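Long-range contacts in putative uncharacterized protein (Archaeoglobus fulgidus, PDB 3VU0), which is the C-terminal globular domain of the archaeal oligosaccharyltransferase AglB, a mixed helix-and-strand fold built around a small sheet: residues Glu9-Met14 and Asn42-Val47; Ser36-Gly41 and Asn55-Gly60. All coordinates share one frame; numbering follows the deposited sequence.

Contact 1 of 2, residues Glu9-Met14 and Asn42-Val47; sequences EALNWM and NWILYV
The indole of W43 is approached at a slant by CD1 of L11, while the ring of W7 meets it at a steep angle. L11 carries most of the contact. Its CG lies beside the backbone N and anti to the carbonyl carbon (chi1 -67°), which extends the isobutyl group toward helix 41-46, where its two methyls divide the work. CD1 of L11 meets both CB of W43, at 3.9 Å, and CG1 of V47, at 3.8 Å. CD2 of L11 instead rests against the helix backbone, 3.8 Å from O of W43, a carbonyl already engaged by N of V47 (2.7 Å). One turn on from L11, the selenomethionine side chain of M14 bends at chi3 (-62°) and brings its CE methyl to 3.7 Å from CG2 of I44, the two side chains crossing at about a right angle. The side chains that meet are thus all apolar, with I44 also touching V52 and L11 also touching M3. Axes of the two short segments come within 10.1 Å at 33°, with their N-to-C directions roughly aligned. This is plain helix-on-helix packing, in which helix 41-46 lies beside the N-terminal helix 5-17 within the AglB core domain.

Contact 2 of 2, residues Ser36-Gly41 and Asn55-Gly60; sequences SWWDYG and NNFQAG
W38 meets the loop after helix 41-46 from within the WWDYG motif, a sequence signature shared by the STT3/AglB/PglB oligosaccharyltransferases, which here spans W37-G41. CB of W38 lies only 3.2 Å from O of N56, and the same carbonyl oxygen also sits close to CG. With CG placed between the backbone N and the carbonyl carbon (chi1 73°), the indole spreads along the N56-F57 backbone. CE3 of W38 comes to 3.4 Å from C of N56, and N of F57 stands over one face of the ring, offset toward its rim. Farther along, CB of F57 sits over the face of the six-membered ring in a CH-pi contact. At the pyrrole side, NE1 of W38 lies 4.1 Å from CD1 of F57, whose phenyl edge turns to the indole face in a T-shaped pair with planes at 66°. The opposite face of the indole is covered by OD1 of D39, whose OD2 forms a salt bridge with K104; CH2 of W37 lies at the indole edge. The two backbones are also joined by water 1, hydrogen-bonded to O of W38 at 2.9 Å and to O of N55 at 2.7 Å. Next to it, G41 brings no side chain, and CA of G41 approaches CA of N55 to 3.7 Å, where a CB would collide. The partner loop is shaped from within by an Asx motif: N of A59 donates to OD1 of N56 across 2.7 Å, nearly straight at 166° and in the carbonyl plane.

From the N terminus, helix 5-17 is followed by a segment of which residues 22-30 are not modelled, then strand 33-35, the 36-41 turn and helix 41-46. Contact 1 closes this first excursion by returning helix 41-46 to helix 5-17. Before it closes, the chain has already laid down 36-41, which finds its partner only after that helix, at 55-60; contact 2 closes this second, shorter loop ahead of helix 61-69. The two loops therefore cross rather than nest. Helix 41-46 joins them directly, since N42 and L45 pack on N55 and I44 reaches S36. Together they tie the N-terminal helix, the end of edge strand 33-35 and the approach to helix 61-69.

Contact 1 of 2, residues Glu9-Met14 and Asn42-Val47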
ATOM      1  N   GLU A   9       3.928  11.946  11.585  1.00 17.59           N
ATOM      2  CA  GLU A   9       4.922  11.175  12.317  1.00 18.03           C
ATOM      3  C   GLU A   9       5.581  10.139  11.414  1.00 15.62           C
ATOM      4  O   GLU A   9       6.781   9.886  11.515  1.00 15.32           O
ATOM      5  CB  GLU A   9       4.277  10.465  13.507  1.00 20.74           C
ATOM      6  CG  GLU A   9       5.299   9.972  14.513  1.00 27.27           C
ATOM      7  CD  GLU A   9       4.750   8.928  15.463  1.00 29.61           C
ATOM      8  OE1 GLU A   9       3.539   8.962  15.767  1.00 35.34           O
ATOM      9  OE2 GLU A   9       5.542   8.077  15.920  1.00 31.05           O
ATOM     10  N   ALA A  10       4.792   9.537  10.532  1.00 14.50           N
ATOM     11  CA  ALA A  10       5.309   8.524   9.620  1.00 13.84           C
ATOM     12  C   ALA A  10       6.302   9.121   8.633  1.00 13.32           C
ATOM     13  O   ALA A  10       7.377   8.562   8.401  1.00 12.20           O
ATOM     14  CB  ALA A  10       4.155   7.863   8.869  1.00 12.82           C
ATOM     15  N   LEU A  11       5.941  10.262   8.059  1.00 12.75           N
ATOM     16  CA  LEU A  11       6.793  10.928   7.083  1.00 15.08           C
ATOM     17  C   LEU A  11       8.106  11.414   7.693  1.00 14.95           C
ATOM     18  O   LEU A  11       9.165  11.285   7.076  1.00 13.81           O
ATOM     19  CB  LEU A  11       6.036  12.097   6.438  1.00 14.45           C
ATOM     20  CG  LEU A  11       4.846  11.702   5.550  1.00 14.37           C
ATOM     21  CD1 LEU A  11       4.036  12.941   5.181  1.00 14.40           C
ATOM     22  CD2 LEU A  11       5.347  10.998   4.293  1.00 13.91           C
ATOM     23  N   ASN A  12       8.039  11.966   8.901  1.00 16.55           N
ATOM     24  CA  ASN A  12       9.247  12.447   9.571  1.00 18.03           C
ATOM     25  C   ASN A  12      10.149  11.275   9.926  1.00 17.97           C
ATOM     26  O   ASN A  12      11.376  11.373   9.843  1.00 15.75           O
ATOM     27  CB  ASN A  12       8.903  13.220  10.850  1.00 22.34           C
ATOM     28  CG  ASN A  12       8.223  14.544  10.567  1.00 25.71           C
ATOM     29  OD1 ASN A  12       8.513  15.208   9.569  1.00 28.57           O
ATOM     30  ND2 ASN A  12       7.324  14.945  11.458  1.00 28.77           N
ATOM     31  N   TRP A  13       9.534  10.166  10.329  1.00 16.96           N
ATOM     32  CA  TRP A  13      10.291   8.977  10.683  1.00 15.61           C
ATOM     33  C   TRP A  13      11.028   8.440   9.454  1.00 16.00           C
ATOM     34  O   TRP A  13      12.224   8.145   9.518  1.00 13.05           O
ATOM     35  CB  TRP A  13       9.359   7.890  11.236  1.00 16.23           C
ATOM     36  CG  TRP A  13      10.092   6.701  11.804  1.00 15.12           C
ATOM     37  CD1 TRP A  13      10.521   6.538  13.093  1.00 14.09           C
ATOM     38  CD2 TRP A  13      10.519   5.533  11.089  1.00 15.40           C
ATOM     39  NE1 TRP A  13      11.188   5.339  13.224  1.00 15.45           N
ATOM     40  CE2 TRP A  13      11.201   4.704  12.009  1.00 15.58           C
ATOM     41  CE3 TRP A  13      10.390   5.106   9.759  1.00 16.85           C
ATOM     42  CZ2 TRP A  13      11.758   3.472  11.641  1.00 14.88           C
ATOM     43  CZ3 TRP A  13      10.944   3.877   9.392  1.00 14.41           C
ATOM     44  CH2 TRP A  13      11.618   3.077  10.332  1.00 15.09           C
HETATM   45  N   MSE A  14      10.334   8.312   8.325  1.00 16.41           N
HETATM   46  CA  MSE A  14      11.016   7.786   7.151  1.00 18.87           C
HETATM   47  C   MSE A  14      12.053   8.744   6.582  1.00 18.57           C
HETATM   48  O   MSE A  14      13.035   8.310   5.974  1.00 14.10           O
HETATM   49  CB  MSE A  14      10.028   7.310   6.063  1.00 24.20           C
HETATM   50  CG  MSE A  14       8.729   8.074   5.884  1.00 30.59           C
HETATM   51 SE   MSE A  14       7.404   6.948   4.942  1.00 38.47          SE
HETATM   52  CE  MSE A  14       8.349   6.690   3.287  1.00 33.98           C
ATOM     53  N   ASN A  42       3.101  12.222  -3.480  1.00 19.67           N
ATOM     54  CA  ASN A  42       3.718  13.530  -3.294  1.00 19.87           C
ATOM     55  C   ASN A  42       4.224  13.760  -1.878  1.00 19.36           C
ATOM     56  O   ASN A  42       5.246  14.420  -1.683  1.00 18.78           O
ATOM     57  CB  ASN A  42       2.744  14.648  -3.690  1.00 21.41           C
ATOM     58  CG  ASN A  42       2.501  14.700  -5.188  1.00 22.13           C
ATOM     59  OD1 ASN A  42       3.428  14.542  -5.975  1.00 24.19           O
ATOM     60  ND2 ASN A  42       1.255  14.932  -5.585  1.00 22.87           N
ATOM     61  N   TRP A  43       3.515  13.221  -0.893  1.00 18.09           N
ATOM     62  CA  TRP A  43       3.928  13.374   0.496  1.00 18.32           C
ATOM     63  C   TRP A  43       5.244  12.645   0.734  1.00 18.23           C
ATOM     64  O   TRP A  43       6.179  13.186   1.330  1.00 17.18           O
ATOM     65  CB  TRP A  43       2.870  12.806   1.447  1.00 17.81           C
ATOM     66  CG  TRP A  43       1.711  13.716   1.716  1.00 19.27           C
ATOM     67  CD1 TRP A  43       1.622  15.049   1.425  1.00 19.49           C
ATOM     68  CD2 TRP A  43       0.501  13.374   2.403  1.00 20.88           C
ATOM     69  NE1 TRP A  43       0.435  15.558   1.893  1.00 19.62           N
ATOM     70  CE2 TRP A  43      -0.273  14.551   2.499  1.00 21.05           C
ATOM     71  CE3 TRP A  43      -0.004  12.184   2.952  1.00 22.04           C
ATOM     72  CZ2 TRP A  43      -1.525  14.576   3.123  1.00 21.27           C
ATOM     73  CZ3 TRP A  43      -1.248  12.207   3.571  1.00 22.98           C
ATOM     74  CH2 TRP A  43      -1.996  13.400   3.652  1.00 23.56           C
ATOM     75  N   ILE A  44       5.307  11.406   0.268  1.00 16.96           N
ATOM     76  CA  ILE A  44       6.496  10.596   0.441  1.00 18.18           C
ATOM     77  C   ILE A  44       7.673  11.180  -0.331  1.00 20.43           C
ATOM     78  O   ILE A  44       8.790  11.266   0.188  1.00 19.31           O
ATOM     79  CB  ILE A  44       6.224   9.154  -0.017  1.00 17.45           C
ATOM     80  CG1 ILE A  44       5.128   8.547   0.866  1.00 16.70           C
ATOM     81  CG2 ILE A  44       7.500   8.321   0.060  1.00 18.13           C
ATOM     82  CD1 ILE A  44       4.671   7.169   0.425  1.00 19.04           C
ATOM     83  N   LEU A  45       7.411  11.602  -1.563  1.00 20.87           N
ATOM     84  CA  LEU A  45       8.448  12.170  -2.416  1.00 24.43           C
ATOM     85  C   LEU A  45       8.953  13.533  -1.938  1.00 24.71           C
ATOM     86  O   LEU A  45      10.161  13.760  -1.860  1.00 26.38           O
ATOM     87  CB  LEU A  45       7.931  12.308  -3.853  1.00 25.15           C
ATOM     88  CG  LEU A  45       8.832  11.907  -5.030  1.00 25.75           C
ATOM     89  CD1 LEU A  45       8.469  12.773  -6.225  1.00 26.77           C
ATOM     90  CD2 LEU A  45      10.305  12.094  -4.693  1.00 26.27           C
ATOM     91  N   TYR A  46       8.036  14.436  -1.607  1.00 24.93           N
ATOM     92  CA  TYR A  46       8.427  15.782  -1.191  1.00 25.92           C
ATOM     93  C   TYR A  46       8.581  16.051   0.300  1.00 24.97           C
ATOM     94  O   TYR A  46       9.297  16.971   0.686  1.00 25.44           O
ATOM     95  CB  TYR A  46       7.463  16.802  -1.811  1.00 27.40           C
ATOM     96  CG  TYR A  46       7.481  16.746  -3.323  1.00 30.80           C
ATOM     97  CD1 TYR A  46       8.646  17.028  -4.033  1.00 31.47           C
ATOM     98  CD2 TYR A  46       6.352  16.351  -4.041  1.00 32.49           C
ATOM     99  CE1 TYR A  46       8.692  16.913  -5.420  1.00 33.26           C
ATOM    100  CE2 TYR A  46       6.388  16.233  -5.429  1.00 33.46           C
ATOM    101  CZ  TYR A  46       7.560  16.514  -6.111  1.00 34.04           C
ATOM    102  OH  TYR A  46       7.604  16.384  -7.478  1.00 34.47           O
ATOM    103  N   VAL A  47       7.917  15.265   1.140  1.00 23.82           N
ATOM    104  CA  VAL A  47       8.041  15.464   2.578  1.00 24.36           C
ATOM    105  C   VAL A  47       9.050  14.487   3.174  1.00 25.16           C
ATOM    106  O   VAL A  47       9.887  14.870   3.992  1.00 24.77           O
ATOM    107  CB  VAL A  47       6.691  15.285   3.300  1.00 24.76           C
ATOM    108  CG1 VAL A  47       6.883  15.442   4.802  1.00 25.95           C
ATOM    109  CG2 VAL A  47       5.687  16.310   2.783  1.00 24.68           C
TER

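Contact 2 of 2, residues Ser36-Gly41 and Asn55-Gly60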
ATOM      1  N   SER A  36       3.311   2.619  -2.415  1.00 14.27           N
ATOM      2  CA  SER A  36       2.103   2.962  -1.668  1.00 15.02           C
ATOM      3  C   SER A  36       1.051   3.334  -2.699  1.00 15.34           C
ATOM      4  O   SER A  36       1.301   3.240  -3.902  1.00 15.88           O
ATOM      5  CB  SER A  36       2.354   4.151  -0.742  1.00 15.13           C
ATOM      6  OG  SER A  36       1.272   4.317   0.160  1.00 16.25           O
ATOM      7  N   TRP A  37      -0.124   3.753  -2.239  1.00 14.48           N
ATOM      8  CA  TRP A  37      -1.179   4.157  -3.164  1.00 13.72           C
ATOM      9  C   TRP A  37      -0.768   5.520  -3.727  1.00 14.54           C
ATOM     10  O   TRP A  37      -0.129   6.311  -3.035  1.00 14.17           O
ATOM     11  CB  TRP A  37      -2.517   4.260  -2.429  1.00 14.48           C
ATOM     12  CG  TRP A  37      -3.704   4.420  -3.344  1.00 14.23           C
ATOM     13  CD1 TRP A  37      -4.781   5.231  -3.139  1.00 14.76           C
ATOM     14  CD2 TRP A  37      -3.941   3.744  -4.587  1.00 13.71           C
ATOM     15  NE1 TRP A  37      -5.672   5.105  -4.175  1.00 14.58           N
ATOM     16  CE2 TRP A  37      -5.184   4.200  -5.078  1.00 16.57           C
ATOM     17  CE3 TRP A  37      -3.227   2.797  -5.333  1.00 14.06           C
ATOM     18  CZ2 TRP A  37      -5.732   3.740  -6.286  1.00 18.16           C
ATOM     19  CZ3 TRP A  37      -3.772   2.339  -6.537  1.00 16.25           C
ATOM     20  CH2 TRP A  37      -5.011   2.811  -6.997  1.00 16.09           C
ATOM     21  N   TRP A  38      -1.148   5.811  -4.967  1.00 13.75           N
ATOM     22  CA  TRP A  38      -0.740   7.067  -5.585  1.00 14.33           C
ATOM     23  C   TRP A  38      -1.149   8.353  -4.862  1.00 15.89           C
ATOM     24  O   TRP A  38      -0.468   9.368  -4.986  1.00 15.60           O
ATOM     25  CB  TRP A  38      -1.196   7.119  -7.052  1.00 16.50           C
ATOM     26  CG  TRP A  38      -2.655   7.315  -7.239  1.00 16.31           C
ATOM     27  CD1 TRP A  38      -3.626   6.355  -7.219  1.00 17.65           C
ATOM     28  CD2 TRP A  38      -3.323   8.560  -7.455  1.00 18.73           C
ATOM     29  NE1 TRP A  38      -4.861   6.928  -7.410  1.00 18.38           N
ATOM     30  CE2 TRP A  38      -4.703   8.283  -7.556  1.00 19.51           C
ATOM     31  CE3 TRP A  38      -2.887   9.887  -7.573  1.00 20.25           C
ATOM     32  CZ2 TRP A  38      -5.656   9.285  -7.769  1.00 20.68           C
ATOM     33  CZ3 TRP A  38      -3.838  10.888  -7.786  1.00 22.74           C
ATOM     34  CH2 TRP A  38      -5.206  10.576  -7.881  1.00 21.58           C
ATOM     35  N   ASP A  39      -2.238   8.316  -4.099  1.00 14.57           N
ATOM     36  CA  ASP A  39      -2.682   9.502  -3.370  1.00 17.47           C
ATOM     37  C   ASP A  39      -1.611  10.080  -2.440  1.00 17.14           C
ATOM     38  O   ASP A  39      -1.569  11.289  -2.206  1.00 15.82           O
ATOM     39  CB  ASP A  39      -3.913   9.195  -2.501  1.00 19.35           C
ATOM     40  CG  ASP A  39      -5.151   8.874  -3.310  1.00 21.55           C
ATOM     41  OD1 ASP A  39      -5.215   9.250  -4.500  1.00 24.32           O
ATOM     42  OD2 ASP A  39      -6.073   8.262  -2.736  1.00 20.86           O
ATOM     43  N   TYR A  40      -0.758   9.213  -1.903  1.00 16.44           N
ATOM     44  CA  TYR A  40       0.269   9.636  -0.952  1.00 16.94           C
ATOM     45  C   TYR A  40       1.648   9.875  -1.554  1.00 17.22           C
ATOM     46  O   TYR A  40       2.582  10.274  -0.843  1.00 15.73           O
ATOM     47  CB  TYR A  40       0.391   8.580   0.152  1.00 17.35           C
ATOM     48  CG  TYR A  40      -0.934   7.973   0.562  1.00 17.16           C
ATOM     49  CD1 TYR A  40      -1.947   8.761   1.110  1.00 19.52           C
ATOM     50  CD2 TYR A  40      -1.171   6.610   0.402  1.00 17.90           C
ATOM     51  CE1 TYR A  40      -3.172   8.201   1.493  1.00 17.86           C
ATOM     52  CE2 TYR A  40      -2.386   6.039   0.778  1.00 18.73           C
ATOM     53  CZ  TYR A  40      -3.381   6.839   1.323  1.00 18.14           C
ATOM     54  OH  TYR A  40      -4.577   6.269   1.704  1.00 16.75           O
ATOM     55  N   GLY A  41       1.776   9.631  -2.853  1.00 16.95           N
ATOM     56  CA  GLY A  41       3.054   9.793  -3.525  1.00 18.68           C
ATOM     57  C   GLY A  41       3.788  11.099  -3.281  1.00 19.80           C
ATOM     58  O   GLY A  41       4.968  11.091  -2.919  1.00 18.25           O
ATOM     59  N   ASN A  55       2.873   8.725  -7.868  1.00 25.29           N
ATOM     60  CA  ASN A  55       2.447   9.947  -7.189  1.00 27.85           C
ATOM     61  C   ASN A  55       1.296  10.608  -7.948  1.00 29.62           C
ATOM     62  O   ASN A  55       0.802  11.667  -7.564  1.00 27.65           O
ATOM     63  CB  ASN A  55       3.615  10.927  -7.044  1.00 30.91           C
ATOM     64  CG  ASN A  55       4.271  11.255  -8.370  1.00 32.73           C
ATOM     65  OD1 ASN A  55       3.595  11.533  -9.357  1.00 35.52           O
ATOM     66  ND2 ASN A  55       5.595  11.235  -8.393  1.00 35.50           N
ATOM     67  N   ASN A  56       0.881   9.970  -9.035  1.00 32.08           N
ATOM     68  CA  ASN A  56      -0.228  10.462  -9.840  1.00 35.13           C
ATOM     69  C   ASN A  56      -1.011   9.255 -10.324  1.00 36.38           C
ATOM     70  O   ASN A  56      -0.648   8.116 -10.029  1.00 36.28           O
ATOM     71  CB  ASN A  56       0.277  11.296 -11.028  1.00 36.99           C
ATOM     72  CG  ASN A  56       1.176  10.510 -11.961  1.00 37.75           C
ATOM     73  OD1 ASN A  56       0.767   9.501 -12.535  1.00 38.64           O
ATOM     74  ND2 ASN A  56       2.410  10.974 -12.122  1.00 39.15           N
ATOM     75  N   PHE A  57      -2.086   9.495 -11.064  1.00 37.78           N
ATOM     76  CA  PHE A  57      -2.907   8.395 -11.542  1.00 38.98           C
ATOM     77  C   PHE A  57      -2.383   7.703 -12.798  1.00 39.29           C
ATOM     78  O   PHE A  57      -2.516   6.487 -12.949  1.00 38.45           O
ATOM     79  CB  PHE A  57      -4.333   8.875 -11.808  1.00 39.62           C
ATOM     80  CG  PHE A  57      -5.232   7.794 -12.309  1.00 41.07           C
ATOM     81  CD1 PHE A  57      -5.577   6.730 -11.486  1.00 40.63           C
ATOM     82  CD2 PHE A  57      -5.678   7.797 -13.626  1.00 41.73           C
ATOM     83  CE1 PHE A  57      -6.349   5.683 -11.966  1.00 42.56           C
ATOM     84  CE2 PHE A  57      -6.452   6.751 -14.115  1.00 43.08           C
ATOM     85  CZ  PHE A  57      -6.786   5.690 -13.282  1.00 42.59           C
ATOM     86  N   GLN A  58      -1.794   8.483 -13.697  1.00 39.79           N
ATOM     87  CA  GLN A  58      -1.280   7.955 -14.954  1.00 40.20           C
ATOM     88  C   GLN A  58      -0.128   6.956 -14.836  1.00 39.47           C
ATOM     89  O   GLN A  58      -0.189   5.862 -15.401  1.00 40.85           O
ATOM     90  CB  GLN A  58      -0.859   9.116 -15.859  1.00 41.68           C
ATOM     91  CG  GLN A  58      -1.574   9.148 -17.203  1.00 45.80           C
ATOM     92  CD  GLN A  58      -1.240  10.386 -18.013  1.00 45.91           C
ATOM     93  OE1 GLN A  58      -1.550  11.506 -17.609  1.00 47.77           O
ATOM     94  NE2 GLN A  58      -0.601  10.191 -19.160  1.00 48.43           N
ATOM     95  N   ALA A  59       0.920   7.319 -14.105  1.00 37.18           N
ATOM     96  CA  ALA A  59       2.075   6.439 -13.972  1.00 34.78           C
ATOM     97  C   ALA A  59       2.233   5.743 -12.620  1.00 32.73           C
ATOM     98  O   ALA A  59       2.039   6.349 -11.564  1.00 32.18           O
ATOM     99  CB  ALA A  59       3.348   7.216 -14.304  1.00 35.30           C
ATOM    100  N   GLY A  60       2.587   4.460 -12.680  1.00 30.22           N
ATOM    101  CA  GLY A  60       2.816   3.668 -11.483  1.00 26.81           C
ATOM    102  C   GLY A  60       1.627   3.231 -10.644  1.00 24.59           C
ATOM    103  O   GLY A  60       1.721   2.239  -9.922  1.00 21.90           O
TER
HETATM  104  O   HOH W   1       0.335  12.114  -4.893  1.00 16.06           O